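Histone-lysine N-methyltransferase, H3 lysine-9 specific SUVH6 (Arabidopsis thaliana, PDB 6A5K) probably transfers methyl groups from S-adenosylmethionine to histone H3 at the H3K9 site, coupling this mark to recognition of methylated DNA through its SRA domain. Local coordinates at residues 166-171 / 195-200; 354-359 / 366-371. The protein carries 1 engineered substitution. All coordinates share one frame; numbering follows the deposited sequence.

Contact 1: residues 166-171 / 195-200; sequences EKQTPV and LYLVEK
The Q168 amide nitrogen NE2 reaches two backbone carbonyls, V198 O across the contact at 3.1 Å and I165 O in the last turn of the helix that precedes it. The V198 bond is bent, 141° at the hydrogen, and NE2 lies tilted out of the carbonyl plane. Q168 leaves the helix with positive phi, and its chain folds at chi2 (-62°), which turns the amide toward the V198 carbonyl; an amide suits this place because its NH2 can serve both carbonyls. OE1 meets L197 CD1 at 3.5 Å, the two side chains crossing at about a right angle. Within the SRA domain, this is where helix 156-167 runs out through a short loop into strand 171-176, which pairs antiparallel with strand 190-205. V171 and Y196 form the hydrogen-bonded pair, V171 N to Y196 O and Y196 N to V171 O, both 2.9 Å. P170, lacking an N-H, sits just ahead of that pairing and offers its CA to Y196 O. Farther back, a water bridges the gap, donating to T169 O and accepting from V198 N. Beta-branched V171 and V198 bring their CG2 methyls together at 3.8 Å, while V198 also packs against L161 and I165 of the helix.

Contact 2: residues 354-359 / 366-371; sequences PLEIFK and GVRCLK
R368 lays its guanidinium flat over one face of F358, the planes 3° apart and their centres separated by 4.2 Å. The fit is off-centre: CZ sits above F358 CB, NH1 lies over the rim near CD2, and R368 CD covers the ring face at 3.9 Å from the centroid. F358 CG stands between its backbone N and carbonyl carbon (chi1 72°), which swings the ring across the neighbouring strand above G366. With no side chain there, the ring edge comes down to V367 C, 3.7 Å from CE1. At the guanidinium edge sits E356, its carboxylate turned 43° from that plane, whose OE2 takes R368 NE through its anti lone pair at 2.7 Å; R368 NH2 adds a weak bond to the same oxygen. R239 also bridges to OE2, so the carboxylate probably offsets two nearby positive charges. These strands, with E356–R368 and F358–G366 as hydrogen-bonded pairs, form the beta hairpin that opens the SET fold, and its G366 end lies about 5 Å from the bound S-adenosylmethionine. On the reverse face, L355 CD2 rests against C369 CB, and the branched I357 and V367 touch through their CG2 methyls at 4.2 Å. Beyond the strand ends, L370 N bonds almost straight to P354 O. The proline ring wedges against L370 CB, C369 SG and the aliphatic chain of K371, whose CE lies 3.8 Å from P354 CG.

In the fold
After the N-terminal helices 5-29 and 44-54 the chain enters the SRA domain, where contact 1 closes a loop of 23 residues and ties the end of helix 156-167 and the start of strand 171-176 to the long strand 190-205. It then runs through the pre-SET region with its zinc-binding cysteines before contact 2 closes a hairpin over only six residues, joining strands 355-359 and 365-369 within a six-stranded mixed sheet close to the bound S-adenosylmethionine. The two closures follow in series, neither nested nor crossed. Their centres lie 35 Å apart and their nearest atoms about 18 Å, so the two do not touch; contact 1 belongs to the SRA domain and contact 2 to the SET region.

Contact 1: residues 166-171 / 195-200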
# COMPACT_ATOMS: atom_id res chain seq x y z
N GLU A 166 -27.35 26.04 1.36
CA GLU A 166 -27.81 27.14 2.22
C GLU A 166 -26.94 27.30 3.45
O GLU A 166 -26.65 28.42 3.86
CB GLU A 166 -29.26 26.94 2.65
CG GLU A 166 -30.18 26.40 1.58
CD GLU A 166 -31.48 25.87 2.15
OE1 GLU A 166 -31.78 26.16 3.33
OE2 GLU A 166 -32.22 25.18 1.41
N LYS A 167 -26.52 26.19 4.05
CA LYS A 167 -25.71 26.27 5.27
C LYS A 167 -24.22 26.49 4.97
O LYS A 167 -23.47 26.92 5.85
CB LYS A 167 -25.89 25.01 6.12
CG LYS A 167 -27.34 24.68 6.44
CD LYS A 167 -27.94 25.69 7.40
CE LYS A 167 -29.07 25.06 8.20
NZ LYS A 167 -30.37 25.14 7.47
N GLN A 168 -23.82 26.20 3.74
CA GLN A 168 -22.41 26.27 3.34
C GLN A 168 -21.53 25.46 4.28
O GLN A 168 -20.47 25.90 4.71
CB GLN A 168 -21.94 27.72 3.26
CG GLN A 168 -22.46 28.44 2.03
CD GLN A 168 -21.95 27.81 0.74
OE1 GLN A 168 -20.75 27.85 0.44
NE2 GLN A 168 -22.85 27.20 -0.02
N THR A 169 -22.00 24.26 4.60
CA THR A 169 -21.26 23.31 5.42
C THR A 169 -20.43 22.38 4.53
O THR A 169 -20.83 22.07 3.41
CB THR A 169 -22.21 22.50 6.30
OG1 THR A 169 -23.34 22.08 5.52
CG2 THR A 169 -22.71 23.35 7.46
N PRO A 170 -19.28 21.92 5.04
CA PRO A 170 -18.38 21.11 4.21
C PRO A 170 -18.92 19.71 3.90
O PRO A 170 -19.70 19.14 4.68
CB PRO A 170 -17.10 21.02 5.06
CG PRO A 170 -17.60 21.12 6.47
CD PRO A 170 -18.74 22.11 6.41
N VAL A 171 -18.51 19.17 2.75
CA VAL A 171 -18.90 17.84 2.32
C VAL A 171 -17.64 17.05 1.94
O VAL A 171 -16.85 17.51 1.11
CB VAL A 171 -19.87 17.89 1.11
CG1 VAL A 171 -20.21 16.48 0.62
CG2 VAL A 171 -21.14 18.66 1.46
N LEU A 195 -12.45 18.19 1.20
CA LEU A 195 -13.67 18.90 1.55
C LEU A 195 -14.11 19.86 0.46
O LEU A 195 -13.30 20.57 -0.13
CB LEU A 195 -13.47 19.66 2.86
CG LEU A 195 -13.12 18.82 4.08
CD1 LEU A 195 -12.97 19.71 5.31
CD2 LEU A 195 -14.17 17.76 4.32
N TYR A 196 -15.42 19.86 0.21
CA TYR A 196 -16.02 20.69 -0.83
C TYR A 196 -17.20 21.47 -0.27
O TYR A 196 -17.76 21.10 0.77
CB TYR A 196 -16.49 19.83 -2.01
CG TYR A 196 -15.41 19.27 -2.91
CD1 TYR A 196 -15.35 19.63 -4.25
CD2 TYR A 196 -14.46 18.38 -2.42
CE1 TYR A 196 -14.37 19.11 -5.09
CE2 TYR A 196 -13.47 17.86 -3.24
CZ TYR A 196 -13.43 18.23 -4.57
OH TYR A 196 -12.45 17.72 -5.40
N LEU A 197 -17.58 22.54 -0.96
CA LEU A 197 -18.81 23.24 -0.66
C LEU A 197 -19.78 23.02 -1.81
O LEU A 197 -19.37 22.94 -2.97
CB LEU A 197 -18.56 24.74 -0.46
CG LEU A 197 -17.74 25.15 0.77
CD1 LEU A 197 -17.50 26.65 0.80
CD2 LEU A 197 -18.43 24.70 2.06
N VAL A 198 -21.07 22.92 -1.50
CA VAL A 198 -22.08 22.79 -2.54
C VAL A 198 -22.58 24.19 -2.94
O VAL A 198 -23.04 24.96 -2.10
CB VAL A 198 -23.27 21.91 -2.08
CG1 VAL A 198 -24.04 21.40 -3.28
CG2 VAL A 198 -22.75 20.73 -1.23
N GLU A 199 -22.48 24.50 -4.23
CA GLU A 199 -22.75 25.86 -4.72
C GLU A 199 -24.15 26.02 -5.29
O GLU A 199 -24.79 27.05 -5.10
CB GLU A 199 -21.71 26.25 -5.78
CG GLU A 199 -20.29 26.33 -5.26
CD GLU A 199 -19.32 26.86 -6.30
OE1 GLU A 199 -19.51 26.57 -7.50
OE2 GLU A 199 -18.37 27.58 -5.92
N LYS A 200 -24.62 25.01 -6.02
CA LYS A 200 -25.93 25.08 -6.64
C LYS A 200 -26.40 23.70 -7.06
O LYS A 200 -25.60 22.76 -7.14
CB LYS A 200 -25.91 26.01 -7.86
CG LYS A 200 -25.06 25.49 -9.01
CD LYS A 200 -25.11 26.45 -10.21
CE LYS A 200 -24.07 26.08 -11.26
NZ LYS A 200 -24.07 27.05 -12.40
O HOH W 1 -21.83 23.46 1.16

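Contact 2: residues 354-359 / 366-371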
# COMPACT_ATOMS: atom_id res chain seq x y z
N PRO A 354 5.87 0.89 -11.62
CA PRO A 354 6.66 2.01 -12.15
C PRO A 354 7.27 2.85 -11.02
O PRO A 354 6.62 3.75 -10.49
CB PRO A 354 5.64 2.81 -12.96
CG PRO A 354 4.34 2.54 -12.29
CD PRO A 354 4.42 1.13 -11.75
N LEU A 355 8.52 2.56 -10.67
CA LEU A 355 9.20 3.29 -9.60
C LEU A 355 10.01 4.46 -10.13
O LEU A 355 10.43 4.47 -11.29
CB LEU A 355 10.11 2.35 -8.81
CG LEU A 355 9.47 1.08 -8.24
CD1 LEU A 355 10.50 0.26 -7.49
CD2 LEU A 355 8.29 1.44 -7.33
N GLU A 356 10.22 5.45 -9.26
CA GLU A 356 11.14 6.53 -9.55
C GLU A 356 11.77 7.01 -8.24
O GLU A 356 11.19 6.84 -7.17
CB GLU A 356 10.43 7.69 -10.27
CG GLU A 356 9.65 8.63 -9.37
CD GLU A 356 8.98 9.75 -10.15
OE1 GLU A 356 9.05 9.75 -11.40
OE2 GLU A 356 8.37 10.64 -9.51
N ILE A 357 12.98 7.57 -8.33
CA ILE A 357 13.56 8.22 -7.16
C ILE A 357 13.36 9.73 -7.28
O ILE A 357 13.24 10.28 -8.38
CB ILE A 357 15.06 7.90 -6.96
CG1 ILE A 357 15.93 8.51 -8.07
CG2 ILE A 357 15.27 6.39 -6.85
CD1 ILE A 357 17.42 8.42 -7.77
N PHE A 358 13.30 10.39 -6.13
CA PHE A 358 13.01 11.81 -6.12
C PHE A 358 13.68 12.49 -4.93
O PHE A 358 13.99 11.84 -3.93
CB PHE A 358 11.49 12.05 -6.08
CG PHE A 358 10.86 11.73 -4.75
CD1 PHE A 358 10.60 10.41 -4.39
CD2 PHE A 358 10.53 12.74 -3.86
CE1 PHE A 358 10.02 10.11 -3.16
CE2 PHE A 358 9.96 12.45 -2.64
CZ PHE A 358 9.71 11.13 -2.29
N LYS A 359 13.87 13.80 -5.04
CA LYS A 359 14.52 14.52 -3.96
C LYS A 359 13.53 15.02 -2.90
O LYS A 359 12.52 15.66 -3.23
CB LYS A 359 15.32 15.71 -4.51
CG LYS A 359 16.31 16.30 -3.52
CD LYS A 359 17.34 15.27 -3.10
CE LYS A 359 18.71 15.91 -2.88
NZ LYS A 359 18.66 17.09 -1.97
N GLY A 366 14.65 9.72 -2.11
CA GLY A 366 13.76 8.65 -1.70
C GLY A 366 13.11 7.97 -2.90
O GLY A 366 13.44 8.28 -4.05
N VAL A 367 12.18 7.06 -2.63
CA VAL A 367 11.54 6.27 -3.68
C VAL A 367 10.02 6.44 -3.65
O VAL A 367 9.42 6.44 -2.59
CB VAL A 367 11.86 4.75 -3.53
CG1 VAL A 367 11.14 3.94 -4.60
CG2 VAL A 367 13.37 4.51 -3.60
N ARG A 368 9.42 6.62 -4.82
CA ARG A 368 7.96 6.60 -4.92
C ARG A 368 7.51 5.87 -6.18
O ARG A 368 8.34 5.53 -7.04
CB ARG A 368 7.37 8.02 -4.89
CG ARG A 368 7.79 8.89 -6.08
CD ARG A 368 7.37 10.35 -5.90
NE ARG A 368 7.89 11.21 -6.96
CZ ARG A 368 8.01 12.53 -6.86
NH1 ARG A 368 7.63 13.14 -5.74
NH2 ARG A 368 8.50 13.23 -7.87
N CYS A 369 6.21 5.64 -6.30
CA CYS A 369 5.64 4.94 -7.45
C CYS A 369 4.69 5.86 -8.22
O CYS A 369 3.96 6.64 -7.62
CB CYS A 369 4.91 3.68 -6.99
SG CYS A 369 4.21 2.69 -8.32
N LEU A 370 4.71 5.76 -9.55
CA LEU A 370 3.87 6.63 -10.38
C LEU A 370 2.39 6.25 -10.31
O LEU A 370 1.53 7.04 -10.69
CB LEU A 370 4.34 6.61 -11.83
CG LEU A 370 5.66 7.33 -12.15
CD1 LEU A 370 5.95 7.27 -13.65
CD2 LEU A 370 5.61 8.77 -11.67
N LYS A 371 2.08 5.05 -9.84
CA LYS A 371 0.68 4.71 -9.62
C LYS A 371 0.44 4.19 -8.21
O LYS A 371 1.37 3.99 -7.43
CB LYS A 371 0.21 3.69 -10.66
CG LYS A 371 0.75 2.30 -10.47
CD LYS A 371 0.48 1.43 -11.70
CE LYS A 371 0.62 2.23 -12.99
NZ LYS A 371 0.35 1.41 -14.20